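Local coordinates for protein DNA-(apurinic or apyrimidinic site) endonuclease 2 (Xenopus laevis, PDB 6WCD) that acts in DNA repair as a nuclease, removing nucleotides from 3' ends and weakly cutting the backbone beside abasic sites, through its metal-dependent catalytic domain, at residues Ala27-Leu32 / Leu136-Val141; Gly51-Phe56 / Thr70-Ser75; Glu116-Leu121 / Pro151-Tyr156; Tyr142-Asp147 / Leu158-Leu163. All coordinates share one frame; numbering follows the deposited sequence. Where two conformers were deposited one is given.

Interaction 1 (Ala27-Leu32 / Leu136-Val141). With BU1 (1,4-butanediol), chain D.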
loop_
_atom_site.group_PDB
_atom_site.type_symbol
_atom_site.label_atom_id
_atom_site.label_comp_id
_atom_site.label_asym_id
_atom_site.label_seq_id
_atom_site.Cartn_x
_atom_site.Cartn_y
_atom_site.Cartn_z
ATOM N N ALA A 27 -4.719 -13.342 6.084
ATOM C CA ALA A 27 -3.822 -13.126 4.970
ATOM C C ALA A 27 -2.361 -13.229 5.397
ATOM O O ALA A 27 -2.022 -13.035 6.569
ATOM C CB ALA A 27 -4.033 -11.752 4.325
ATOM N N ASP A 28 -1.502 -13.514 4.437
ATOM C CA ASP A 28 -0.091 -13.726 4.727
ATOM C C ASP A 28 0.703 -12.436 4.758
ATOM O O ASP A 28 1.757 -12.359 5.424
ATOM C CB ASP A 28 0.519 -14.603 3.656
ATOM C CG ASP A 28 -0.227 -15.939 3.534
ATOM O OD1 ASP A 28 -0.993 -16.174 2.558
ATOM O OD2 ASP A 28 -0.106 -16.723 4.483
ATOM N N ILE A 29 0.254 -11.435 4.040
ATOM C CA ILE A 29 0.807 -10.084 4.030
ATOM C C ILE A 29 -0.371 -9.136 4.199
ATOM O O ILE A 29 -1.333 -9.208 3.407
ATOM C CB ILE A 29 1.557 -9.797 2.735
ATOM C CG1 ILE A 29 2.722 -10.781 2.518
ATOM C CG2 ILE A 29 2.095 -8.340 2.729
ATOM C CD1 ILE A 29 3.426 -10.663 1.180
ATOM N N ILE A 30 -0.301 -8.271 5.200
ATOM C CA ILE A 30 -1.357 -7.293 5.447
ATOM C C ILE A 30 -0.723 -5.919 5.429
ATOM O O ILE A 30 0.146 -5.612 6.265
ATOM C CB ILE A 30 -2.103 -7.553 6.771
ATOM C CG1 ILE A 30 -2.751 -8.925 6.701
ATOM C CG2 ILE A 30 -3.102 -6.415 7.060
ATOM C CD1 ILE A 30 -3.139 -9.460 8.013
ATOM N N CYS A 31 -1.197 -5.075 4.529
ATOM C CA CYS A 31 -0.680 -3.745 4.310
ATOM C C CYS A 31 -1.709 -2.733 4.799
ATOM O O CYS A 31 -2.835 -2.672 4.272
ATOM C CB CYS A 31 -0.362 -3.528 2.847
ATOM S SG CYS A 31 0.969 -4.607 2.244
ATOM N N LEU A 32 -1.328 -1.961 5.776
ATOM C CA LEU A 32 -2.175 -0.923 6.364
ATOM C C LEU A 32 -1.684 0.440 5.948
ATOM O O LEU A 32 -0.469 0.714 5.939
ATOM C CB LEU A 32 -2.181 -0.997 7.878
ATOM C CG LEU A 32 -2.613 -2.349 8.460
ATOM C CD1 LEU A 32 -2.625 -2.312 9.979
ATOM C CD2 LEU A 32 -3.934 -2.808 7.944
ATOM N N LEU A 136 9.122 -10.980 -5.554
ATOM C CA LEU A 136 7.911 -10.156 -5.550
ATOM C C LEU A 136 8.153 -8.983 -4.624
ATOM O O LEU A 136 8.418 -9.168 -3.425
ATOM C CB LEU A 136 6.739 -10.959 -5.049
ATOM C CG LEU A 136 5.473 -10.198 -4.803
ATOM C CD1 LEU A 136 4.896 -9.666 -6.102
ATOM C CD2 LEU A 136 4.412 -11.090 -4.131
ATOM N N THR A 137 8.068 -7.771 -5.166
ATOM C CA THR A 137 8.187 -6.582 -4.349
ATOM C C THR A 137 6.814 -5.984 -4.133
ATOM O O THR A 137 6.084 -5.740 -5.098
ATOM C CB THR A 137 9.119 -5.567 -5.003
ATOM O OG1 THR A 137 10.405 -6.149 -5.192
ATOM C CG2 THR A 137 9.335 -4.369 -4.084
ATOM N N VAL A 138 6.445 -5.757 -2.868
ATOM C CA VAL A 138 5.187 -5.174 -2.447
ATOM C C VAL A 138 5.430 -3.733 -2.029
ATOM O O VAL A 138 6.226 -3.464 -1.111
ATOM C CB VAL A 138 4.595 -6.003 -1.292
ATOM C CG1 VAL A 138 3.367 -5.363 -0.766
ATOM C CG2 VAL A 138 4.333 -7.419 -1.727
ATOM N N ILE A 139 4.780 -2.792 -2.718
ATOM C CA ILE A 139 4.912 -1.382 -2.460
ATOM C C ILE A 139 3.607 -0.912 -1.860
ATOM O O ILE A 139 2.607 -0.849 -2.567
ATOM C CB ILE A 139 5.200 -0.625 -3.748
ATOM C CG1 ILE A 139 6.388 -1.253 -4.478
ATOM C CG2 ILE A 139 5.460 0.848 -3.458
ATOM C CD1 ILE A 139 6.790 -0.531 -5.791
ATOM N N ASN A 140 3.634 -0.572 -0.583
ATOM C CA ASN A 140 2.456 -0.226 0.222
ATOM C C ASN A 140 2.436 1.299 0.340
ATOM O O ASN A 140 3.350 1.880 0.943
ATOM C CB ASN A 140 2.587 -0.906 1.583
ATOM C CG ASN A 140 1.549 -0.490 2.584
ATOM O OD1 ASN A 140 0.617 0.222 2.233
ATOM N ND2 ASN A 140 1.712 -0.918 3.829
ATOM N N VAL A 141 1.426 1.964 -0.246
ATOM C CA VAL A 141 1.413 3.439 -0.357
ATOM C C VAL A 141 0.155 4.062 0.190
ATOM O O VAL A 141 -0.958 3.516 0.073
ATOM C CB VAL A 141 1.629 3.926 -1.798
ATOM C CG1 VAL A 141 2.958 3.504 -2.312
ATOM C CG2 VAL A 141 0.555 3.395 -2.765
HETATM C C1 BU1 D . 2.096 -20.739 3.769
HETATM C C2 BU1 D . 1.623 -19.322 3.422
HETATM C C3 BU1 D . 0.562 -19.320 2.322
HETATM C C4 BU1 D . 1.247 -19.242 0.966
HETATM O O5 BU1 D . 3.258 -21.076 3.051
HETATM O O6 BU1 D . 0.422 -19.606 -0.120
#

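Interaction 2 (Gly51-Phe56 / Thr70-Ser75). With BU1 (1,4-butanediol), chain D.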
loop_
_atom_site.group_PDB
_atom_site.type_symbol
_atom_site.label_atom_id
_atom_site.label_comp_id
_atom_site.label_asym_id
_atom_site.label_seq_id
_atom_site.Cartn_x
_atom_site.Cartn_y
_atom_site.Cartn_z
ATOM N N GLY A 51 2.817 -13.327 16.127
ATOM C CA GLY A 51 2.549 -14.001 14.884
ATOM C C GLY A 51 2.917 -13.248 13.617
ATOM O O GLY A 51 2.741 -13.786 12.511
ATOM N N TYR A 52 3.400 -12.022 13.723
ATOM C CA TYR A 52 3.750 -11.243 12.563
ATOM C C TYR A 52 5.091 -10.572 12.772
ATOM O O TYR A 52 5.499 -10.298 13.912
ATOM C CB TYR A 52 2.753 -10.119 12.276
ATOM C CG TYR A 52 1.339 -10.621 12.034
ATOM C CD1 TYR A 52 0.510 -10.875 13.115
ATOM C CD2 TYR A 52 0.872 -10.904 10.760
ATOM C CE1 TYR A 52 -0.796 -11.372 12.933
ATOM C CE2 TYR A 52 -0.450 -11.425 10.568
ATOM C CZ TYR A 52 -1.237 -11.644 11.667
ATOM O OH TYR A 52 -2.507 -12.187 11.435
ATOM N N ASN A 53 5.785 -10.312 11.663
ATOM C CA ASN A 53 6.928 -9.414 11.646
ATOM C C ASN A 53 6.530 -8.228 10.794
ATOM O O ASN A 53 5.945 -8.401 9.711
ATOM C CB ASN A 53 8.228 -10.078 11.168
ATOM C CG ASN A 53 8.144 -10.830 9.852
ATOM O OD1 ASN A 53 8.620 -10.341 8.803
ATOM N ND2 ASN A 53 7.579 -12.020 9.878
ATOM N N SER A 54 6.772 -7.020 11.292
ATOM C CA SER A 54 6.207 -5.842 10.652
ATOM C C SER A 54 7.240 -4.791 10.320
ATOM O O SER A 54 8.294 -4.708 10.933
ATOM C CB SER A 54 5.123 -5.219 11.515
ATOM O OG SER A 54 5.675 -4.662 12.733
ATOM N N TYR A 55 6.855 -3.956 9.355
ATOM C CA TYR A 55 7.707 -2.957 8.692
ATOM C C TYR A 55 6.891 -1.692 8.534
ATOM O O TYR A 55 5.921 -1.668 7.789
ATOM C CB TYR A 55 8.210 -3.486 7.334
ATOM C CG TYR A 55 8.839 -4.854 7.514
ATOM C CD1 TYR A 55 10.197 -4.974 7.833
ATOM C CD2 TYR A 55 8.045 -6.011 7.531
ATOM C CE1 TYR A 55 10.768 -6.199 8.155
ATOM C CE2 TYR A 55 8.591 -7.231 7.861
ATOM C CZ TYR A 55 9.958 -7.318 8.168
ATOM O OH TYR A 55 10.540 -8.507 8.526
ATOM N N PHE A 56 7.300 -0.648 9.228
ATOM C CA PHE A 56 6.562 0.619 9.273
ATOM C C PHE A 56 7.360 1.692 8.567
ATOM O O PHE A 56 8.604 1.719 8.652
ATOM C CB PHE A 56 6.314 1.100 10.712
ATOM C CG PHE A 56 5.126 0.488 11.388
ATOM C CD1 PHE A 56 5.028 -0.836 11.638
ATOM C CD2 PHE A 56 4.106 1.312 11.809
ATOM C CE1 PHE A 56 3.902 -1.384 12.271
ATOM C CE2 PHE A 56 3.003 0.804 12.431
ATOM C CZ PHE A 56 2.912 -0.558 12.711
ATOM N N THR A 70 3.460 -2.768 6.859
ATOM C CA THR A 70 3.256 -4.085 6.278
ATOM C C THR A 70 3.558 -5.136 7.315
ATOM O O THR A 70 4.653 -5.137 7.915
ATOM C CB THR A 70 4.134 -4.252 5.044
ATOM O OG1 THR A 70 3.692 -3.316 4.071
ATOM C CG2 THR A 70 4.053 -5.647 4.471
ATOM N N PHE A 71 2.570 -5.983 7.567
ATOM C CA PHE A 71 2.646 -7.077 8.518
ATOM C C PHE A 71 2.750 -8.379 7.740
ATOM O O PHE A 71 1.919 -8.661 6.888
ATOM C CB PHE A 71 1.411 -7.117 9.422
ATOM C CG PHE A 71 1.353 -6.038 10.431
ATOM C CD1 PHE A 71 0.837 -4.800 10.115
ATOM C CD2 PHE A 71 1.794 -6.289 11.694
ATOM C CE1 PHE A 71 0.808 -3.757 11.156
ATOM C CE2 PHE A 71 1.775 -5.326 12.675
ATOM C CZ PHE A 71 1.281 -4.088 12.389
ATOM N N CYS A 72 3.742 -9.179 8.082
ATOM C CA CYS A 72 3.998 -10.449 7.419
ATOM C C CYS A 72 3.897 -11.611 8.403
ATOM O O CYS A 72 4.418 -11.539 9.505
ATOM C CB CYS A 72 5.409 -10.439 6.813
ATOM S SG CYS A 72 5.664 -9.156 5.640
ATOM N N LYS A 73 3.232 -12.712 8.007
ATOM C CA LYS A 73 3.344 -13.932 8.761
ATOM C C LYS A 73 4.742 -14.541 8.591
ATOM O O LYS A 73 5.524 -14.124 7.743
ATOM C CB LYS A 73 2.255 -14.915 8.330
ATOM C CG LYS A 73 0.858 -14.452 8.685
ATOM C CD LYS A 73 -0.210 -15.518 8.482
ATOM C CE LYS A 73 -1.525 -15.067 9.115
ATOM N NZ LYS A 73 -2.669 -15.950 8.692
ATOM N N SER A 74 5.061 -15.523 9.428
ATOM C CA SER A 74 6.354 -16.213 9.327
ATOM C C SER A 74 6.589 -16.773 7.942
ATOM O O SER A 74 7.741 -16.827 7.485
ATOM C CB SER A 74 6.433 -17.336 10.384
ATOM O OG SER A 74 5.464 -18.340 10.155
ATOM N N SER A 75 5.515 -17.168 7.247
ATOM C CA SER A 75 5.579 -17.727 5.891
ATOM C C SER A 75 6.122 -16.744 4.864
ATOM O O SER A 75 6.659 -17.183 3.816
ATOM C CB SER A 75 4.157 -18.120 5.439
ATOM O OG SER A 75 3.300 -16.992 5.362
HETATM C C1 BU1 D . 2.096 -20.739 3.769
HETATM C C2 BU1 D . 1.623 -19.322 3.422
HETATM C C3 BU1 D . 0.562 -19.320 2.322
HETATM C C4 BU1 D . 1.247 -19.242 0.966
HETATM O O5 BU1 D . 3.258 -21.076 3.051
HETATM O O6 BU1 D . 0.422 -19.606 -0.120
HETATM O O HOH W 1 3.285 -16.295 11.640
#

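Interaction 3 (Glu116-Leu121 / Pro151-Tyr156)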
loop_
_atom_site.group_PDB
_atom_site.type_symbol
_atom_site.label_atom_id
_atom_site.label_comp_id
_atom_site.label_asym_id
_atom_site.label_seq_id
_atom_site.Cartn_x
_atom_site.Cartn_y
_atom_site.Cartn_z
ATOM N N GLU A 116 6.838 11.712 4.977
ATOM C CA GLU A 116 5.512 11.710 5.574
ATOM C C GLU A 116 4.977 10.303 5.848
ATOM O O GLU A 116 3.792 10.133 6.133
ATOM C CB GLU A 116 4.520 12.472 4.683
ATOM C CG GLU A 116 4.860 13.937 4.562
ATOM C CD GLU A 116 3.809 14.792 3.842
ATOM O OE1 GLU A 116 2.706 14.293 3.443
ATOM O OE2 GLU A 116 4.119 16.015 3.645
ATOM N N GLY A 117 5.840 9.309 5.826
ATOM C CA GLY A 117 5.401 7.960 6.178
ATOM C C GLY A 117 4.404 7.367 5.210
ATOM O O GLY A 117 3.418 6.753 5.628
ATOM N N ARG A 118 4.615 7.572 3.918
ATOM C CA ARG A 118 3.627 7.177 2.929
ATOM C C ARG A 118 3.963 5.962 2.090
ATOM O O ARG A 118 3.169 5.573 1.232
ATOM C CB ARG A 118 3.391 8.358 1.977
ATOM C CG ARG A 118 2.754 9.551 2.678
ATOM C CD ARG A 118 2.432 10.694 1.702
ATOM N NE ARG A 118 1.791 11.757 2.443
ATOM C CZ ARG A 118 0.543 11.750 2.871
ATOM N NH1 ARG A 118 0.088 12.717 3.633
ATOM N NH2 ARG A 118 -0.273 10.790 2.485
ATOM N N ALA A 119 5.114 5.351 2.269
ATOM C CA ALA A 119 5.458 4.169 1.489
ATOM C C ALA A 119 6.389 3.241 2.256
ATOM O O ALA A 119 7.336 3.695 2.917
ATOM C CB ALA A 119 6.130 4.550 0.183
ATOM N N VAL A 120 6.147 1.956 2.160
ATOM C CA VAL A 120 7.060 0.945 2.667
ATOM C C VAL A 120 7.081 -0.179 1.635
ATOM O O VAL A 120 6.049 -0.524 1.039
ATOM C CB VAL A 120 6.695 0.489 4.100
ATOM C CG1 VAL A 120 5.425 -0.222 4.151
ATOM C CG2 VAL A 120 7.837 -0.345 4.716
ATOM N N LEU A 121 8.266 -0.668 1.377
ATOM C CA LEU A 121 8.513 -1.727 0.390
ATOM C C LEU A 121 9.042 -2.964 1.082
ATOM O O LEU A 121 9.962 -2.886 1.907
ATOM C CB LEU A 121 9.528 -1.315 -0.674
ATOM C CG LEU A 121 8.994 -0.283 -1.673
ATOM C CD1 LEU A 121 8.765 1.062 -1.075
ATOM C CD2 LEU A 121 9.954 -0.214 -2.868
ATOM N N PRO A 151 -2.294 25.211 -1.886
ATOM C CA PRO A 151 -2.202 24.814 -3.300
ATOM C C PRO A 151 -1.001 23.961 -3.596
ATOM O O PRO A 151 -1.043 23.173 -4.540
ATOM C CB PRO A 151 -2.102 26.158 -4.027
ATOM C CG PRO A 151 -2.733 27.134 -3.101
ATOM C CD PRO A 151 -2.447 26.650 -1.713
ATOM N N GLU A 152 0.066 24.109 -2.818
ATOM C CA GLU A 152 1.269 23.288 -3.065
ATOM C C GLU A 152 1.022 21.806 -2.878
ATOM O O GLU A 152 1.800 20.951 -3.367
ATOM C CB GLU A 152 2.399 23.755 -2.131
ATOM C CG GLU A 152 2.198 23.455 -0.663
ATOM C CD GLU A 152 1.398 24.499 0.119
ATOM O OE1 GLU A 152 0.762 25.394 -0.468
ATOM O OE2 GLU A 152 1.414 24.399 1.368
ATOM N N ARG A 153 -0.057 21.378 -2.161
ATOM C CA ARG A 153 -0.259 19.986 -1.926
ATOM C C ARG A 153 -0.798 19.225 -3.146
ATOM O O ARG A 153 -0.550 18.042 -3.258
ATOM C CB ARG A 153 -1.218 19.779 -0.722
ATOM C CG ARG A 153 -0.637 20.316 0.567
ATOM C CD ARG A 153 0.659 19.580 0.993
ATOM N NE ARG A 153 0.353 18.195 1.356
ATOM C CZ ARG A 153 1.259 17.316 1.812
ATOM N NH1 ARG A 153 2.521 17.688 1.939
ATOM N NH2 ARG A 153 0.881 16.085 2.154
ATOM N N LYS A 154 -1.439 19.962 -4.090
ATOM C CA LYS A 154 -1.801 19.305 -5.340
ATOM C C LYS A 154 -0.552 18.926 -6.132
ATOM O O LYS A 154 -0.450 17.828 -6.662
ATOM C CB LYS A 154 -2.715 20.188 -6.168
ATOM C CG LYS A 154 -3.240 19.496 -7.408
ATOM C CD LYS A 154 -4.037 20.493 -8.273
ATOM C CE LYS A 154 -4.454 19.860 -9.596
ATOM N NZ LYS A 154 -5.354 20.734 -10.411
ATOM N N THR A 155 0.416 19.839 -6.146
ATOM C CA THR A 155 1.687 19.540 -6.806
ATOM C C THR A 155 2.402 18.401 -6.117
ATOM O O THR A 155 2.877 17.460 -6.764
ATOM C CB THR A 155 2.576 20.777 -6.762
ATOM O OG1 THR A 155 1.895 21.899 -7.331
ATOM C CG2 THR A 155 3.848 20.545 -7.542
ATOM N N TYR A 156 2.412 18.417 -4.786
ATOM C CA TYR A 156 3.011 17.317 -4.032
ATOM C C TYR A 156 2.413 15.976 -4.422
ATOM O O TYR A 156 3.108 14.997 -4.611
ATOM C CB TYR A 156 2.841 17.628 -2.526
ATOM C CG TYR A 156 3.445 16.664 -1.547
ATOM C CD1 TYR A 156 4.768 16.765 -1.194
ATOM C CD2 TYR A 156 2.702 15.686 -0.952
ATOM C CE1 TYR A 156 5.346 15.857 -0.320
ATOM C CE2 TYR A 156 3.272 14.756 -0.065
ATOM C CZ TYR A 156 4.611 14.930 0.269
ATOM O OH TYR A 156 5.194 14.015 1.152
#

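Interaction 4 (Tyr142-Asp147 / Leu158-Leu163)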
loop_
_atom_site.group_PDB
_atom_site.type_symbol
_atom_site.label_atom_id
_atom_site.label_comp_id
_atom_site.label_asym_id
_atom_site.label_seq_id
_atom_site.Cartn_x
_atom_site.Cartn_y
_atom_site.Cartn_z
ATOM N N TYR A 142 0.309 5.241 0.817
ATOM C CA TYR A 142 -0.776 6.116 1.245
ATOM C C TYR A 142 -0.570 7.430 0.520
ATOM O O TYR A 142 0.205 8.260 0.974
ATOM C CB TYR A 142 -0.789 6.287 2.771
ATOM C CG TYR A 142 -1.838 7.225 3.337
ATOM C CD1 TYR A 142 -3.137 7.216 2.875
ATOM C CD2 TYR A 142 -1.525 8.143 4.318
ATOM C CE1 TYR A 142 -4.105 8.099 3.372
ATOM C CE2 TYR A 142 -2.466 9.010 4.823
ATOM C CZ TYR A 142 -3.759 8.989 4.357
ATOM O OH TYR A 142 -4.697 9.876 4.862
ATOM N N CYS A 143 -1.241 7.619 -0.599
ATOM C CA CYS A 143 -0.963 8.774 -1.451
ATOM C C CYS A 143 -1.542 10.035 -0.800
ATOM O O CYS A 143 -2.509 9.983 -0.028
ATOM C CB CYS A 143 -1.532 8.511 -2.828
ATOM S SG CYS A 143 -0.625 7.172 -3.714
ATOM N N PRO A 144 -0.934 11.185 -1.064
ATOM C CA PRO A 144 -1.395 12.432 -0.482
ATOM C C PRO A 144 -2.689 12.926 -1.097
ATOM O O PRO A 144 -3.224 12.369 -2.073
ATOM C CB PRO A 144 -0.269 13.422 -0.823
ATOM C CG PRO A 144 0.824 12.623 -1.437
ATOM C CD PRO A 144 0.314 11.349 -1.844
ATOM N N ARG A 145 -3.171 13.971 -0.479
ATOM C CA ARG A 145 -4.359 14.564 -0.955
ATOM C C ARG A 145 -4.094 16.034 -1.243
ATOM O O ARG A 145 -3.327 16.696 -0.565
ATOM C CB ARG A 145 -5.468 14.455 0.089
ATOM N N ALA A 146 -4.776 16.543 -2.255
ATOM C CA ALA A 146 -4.805 17.966 -2.558
ATOM C C ALA A 146 -5.658 18.662 -1.496
ATOM O O ALA A 146 -6.515 18.039 -0.847
ATOM C CB ALA A 146 -5.367 18.219 -3.940
ATOM N N ASP A 147 -5.388 19.893 -1.275
ATOM C CA ASP A 147 -6.005 20.663 -0.213
ATOM C C ASP A 147 -6.212 22.029 -0.817
ATOM O O ASP A 147 -5.246 22.739 -1.073
ATOM C CB ASP A 147 -5.089 20.719 0.999
ATOM C CG ASP A 147 -5.612 21.586 2.113
ATOM O OD1 ASP A 147 -6.644 22.280 1.936
ATOM O OD2 ASP A 147 -4.950 21.580 3.175
ATOM N N LEU A 158 0.880 15.046 -7.223
ATOM C CA LEU A 158 1.223 14.623 -8.585
ATOM C C LEU A 158 2.693 14.199 -8.648
ATOM O O LEU A 158 3.028 13.226 -9.326
ATOM C CB LEU A 158 0.901 15.730 -9.574
ATOM C CG LEU A 158 -0.595 16.117 -9.598
ATOM C CD1 LEU A 158 -0.828 17.346 -10.455
ATOM C CD2 LEU A 158 -1.395 14.961 -10.154
ATOM N N ARG A 159 3.559 14.913 -7.916
ATOM C CA ARG A 159 4.971 14.505 -7.857
ATOM C C ARG A 159 5.160 13.189 -7.147
ATOM O O ARG A 159 5.998 12.380 -7.549
ATOM C CB ARG A 159 5.781 15.623 -7.232
ATOM C CG ARG A 159 5.800 16.908 -8.086
ATOM C CD ARG A 159 6.560 16.723 -9.346
ATOM N NE ARG A 159 7.985 16.816 -9.062
ATOM C CZ ARG A 159 8.909 16.900 -9.994
ATOM N NH1 ARG A 159 8.564 16.766 -11.265
ATOM N NH2 ARG A 159 10.173 17.126 -9.644
ATOM N N PHE A 160 4.342 12.899 -6.127
ATOM C CA PHE A 160 4.383 11.597 -5.470
ATOM C C PHE A 160 4.012 10.482 -6.428
ATOM O O PHE A 160 4.675 9.463 -6.474
ATOM C CB PHE A 160 3.464 11.615 -4.256
ATOM C CG PHE A 160 3.566 10.412 -3.388
ATOM C CD1 PHE A 160 2.772 9.298 -3.599
ATOM C CD2 PHE A 160 4.457 10.383 -2.334
ATOM C CE1 PHE A 160 2.888 8.166 -2.762
ATOM C CE2 PHE A 160 4.575 9.256 -1.507
ATOM C CZ PHE A 160 3.786 8.170 -1.731
ATOM N N TYR A 161 2.952 10.691 -7.222
ATOM C CA TYR A 161 2.592 9.732 -8.244
ATOM C C TYR A 161 3.733 9.501 -9.232
ATOM O O TYR A 161 3.999 8.349 -9.595
ATOM C CB TYR A 161 1.391 10.235 -9.007
ATOM C CG TYR A 161 0.043 10.152 -8.328
ATOM C CD1 TYR A 161 -0.235 9.243 -7.346
ATOM C CD2 TYR A 161 -0.994 10.942 -8.789
ATOM C CE1 TYR A 161 -1.531 9.156 -6.799
ATOM C CE2 TYR A 161 -2.294 10.843 -8.251
ATOM C CZ TYR A 161 -2.535 9.929 -7.265
ATOM O OH TYR A 161 -3.866 9.832 -6.765
ATOM N N HIS A 162 4.416 10.574 -9.639
ATOM C CA HIS A 162 5.498 10.397 -10.605
ATOM C C HIS A 162 6.652 9.638 -9.969
ATOM O O HIS A 162 7.231 8.739 -10.599
ATOM C CB HIS A 162 5.944 11.774 -11.096
ATOM C CG HIS A 162 6.981 11.739 -12.169
ATOM N ND1 HIS A 162 6.833 11.016 -13.330
ATOM C CD2 HIS A 162 8.163 12.394 -12.281
ATOM C CE1 HIS A 162 7.897 11.195 -14.098
ATOM N NE2 HIS A 162 8.719 12.025 -13.482
ATOM N N LEU A 163 6.954 9.921 -8.718
ATOM C CA LEU A 163 7.995 9.144 -8.031
ATOM C C LEU A 163 7.607 7.673 -7.865
ATOM O O LEU A 163 8.451 6.769 -8.025
ATOM C CB LEU A 163 8.293 9.780 -6.664
ATOM C CG LEU A 163 9.399 9.129 -5.804
ATOM C CD1 LEU A 163 10.689 9.250 -6.566
ATOM C CD2 LEU A 163 9.461 9.862 -4.452
#

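Interaction 1 (Ala27-Leu32 / Leu136-Val141)
Cys31 and Asn140 make the close part of this contact: the flat carboxamide lies against Cys31 CB, with Asn140 ND2 3.5 Å from that carbon. With CG anti to the backbone N (chi1 172°), the amide reaches across to the other strand, and Asn140 ND2 sends a long, weak hydrogen bond to Leu32 O (3.4 Å). Stronger partners fix the rotation of this buried amide: OD1 takes a bond from Gln33 NE2, and ND2 also meets Thr70 OG1. Beside it Cys31 SG rests on Val138 CG1 at 3.9 Å. The two strands belong to different sheets, and the axes of these short strand segments pass 7.5 Å apart, their directions 27° from parallel, so side chains rather than backbone bonds join them; this is the interior of the two-sheet alpha/beta sandwich of the DNase I-like AP endonucleases. Packing thins toward the start of strand 29-33, where Ile29 CD1 comes no closer than 4.4 Å to Val138 CG2. Further along, beyond any touch with 136-141, Asp28 turns its carboxylate to a bound 1,4-butanediol, with Asp28 OD2 3.3 Å from its C2, while OD1 accepts from the backbone N of Lys2. Replacing Asp28 with an alanine would probably leave Lys2 N without that side-chain acceptor and open a gap beside the diol, whose own hydrogen bonds go to Met1 N and Gln310 OE1.

Interaction 2 (Gly51-Phe56 / Thr70-Ser75)
Ser54 CB sits over one face of the Phe71 ring, 3.8 Å from its centroid, in a CH-pi contact. Tyr52 CB meets the same ring at its edge, 4.0 Å from Phe71 CD2, and the Phe56 ring comes at it obliquely, the two planes 77° apart. Tyr52 itself runs alongside Lys73, both side chains pointing the same way, so that the lysine's aliphatic carbons line the tyrosine ring; the phenol hydroxyl goes on to Asp23 OD1. A smaller residue such as alanine at Phe71 would probably strip Ser54 CB of its aromatic cover and leave a gap beside Phe56 and Leu18 and Leu22 of helix 18-25. On the other face of the sheet, Tyr55 OH donates to Asn53 OD1 (2.7 Å), a bond that ties two side chains of one strand, with OD1 in the plane of the phenol ring. Cys72 SG lies obliquely to that ring, 4.1 Å from Tyr55 CE2. Beyond the Asn53-Cys72 pair, water 1 joins Gly51 O to Ser74 N. Asn53-Cys72 and Tyr55-Thr70 are hydrogen-bonded pairs flanking the non-hydrogen-bonded Ser54-Phe71 pair, the pattern of an antiparallel beta hairpin, here at the margin of the six-stranded sheet.

Interaction 3 (Glu116-Leu121 / Pro151-Tyr156)
The Arg153 guanidinium has Tyr156 CD2 over one face, while its edge is turned to the Glu116 carboxylate. The planes of these two charged groups are only 15° apart, and the grip is end-on: Arg153 NH2 donates to Glu116 OE1 and NH1 to OE2, each at 2.9 Å, and each carboxylate oxygen accepts through its syn lone pair. Bends at chi2 and chi3 fold the arginine back so that its NH1 also lies over the centre of the Tyr156 ring. Arg118 holds the carboxylate side-on, its NE (2.9 Å) and NH1 (3.1 Å) both donating to Glu116 OE1, which thus accepts three bonds. The shared carboxylate probably offsets the approach of the two arginines. Tyr156 OH, close to Glu116 CD, hydrogen-bonds instead to Ser112 O. The network joins the turn leading into strand 119-127 to the N-terminal part of helix 152-173; Arg118 NH2 extends it to Tyr142 O at the end of strand 133-142, and Ser112 brings in helix 107-114.

Interaction 4 (Tyr142-Asp147 / Leu158-Leu163)
The Phe160 ring is roofed by Pro144, whose CD stands 4.0 Å from the Phe160 ring centroid and 27° off the normal, a CH-pi contact. Here the loop leaving strand 133-142 folds back on helix 152-173, within the strand-to-helix connection of a DNase I-like alpha/beta fold. Next to the proline, Cys143 SG fits between two aromatic side chains, 3.8 Å from Phe160 CE1, which it approaches obliquely. At a chi1 of -172° Phe160 swings its ring out from the helix, opposite its own N, to reach the loop, and Leu113 of helix 107-114 packs against it from outside the pair. A second shell holds Tyr161 in place: its hydroxyl bonds to Val184 O and Thr186 OG1, and its ring stacks on Trp210. Loop backbone atoms are held too: Pro144 O accepts from Asn185 ND2, the probable transition-state stabiliser, and a backbone hydrogen bond joins Cys143 to Asp183, an active-site residue. Tyr142, by similarity an active-site residue, leaves the backbone away from the helix, and its side chain touches Glu34 and Asp183, with its nearest atom about 4 Å from the bound magnesium ion. On the helix side of the same loop, Cys143 SG meets the Tyr161 ring at its edge, 3.8 Å from Tyr161 CE1.

In the fold
From the N terminus, strand 29-33 opens the long loop that interaction 1 closes about a hundred residues later at 136-141, tying the two sheets together. Interaction 2 is nested inside it, a short hairpin beside strand 29-33: Ile30 O meets Phe71 N, and Asp28 O meets Lys73 N. Interaction 3 starts within the same loop but ends beyond it, on helix 152-173, so it crosses interaction 1; their strands are neighbours, joined by Asn140 N to Val120 O. Interaction 4 follows interaction 1 in series and crosses interaction 3. The centres of interactions 3 and 4 are about 5 Å apart, and both fasten helix 152-173 near the catalytic end of the sheets.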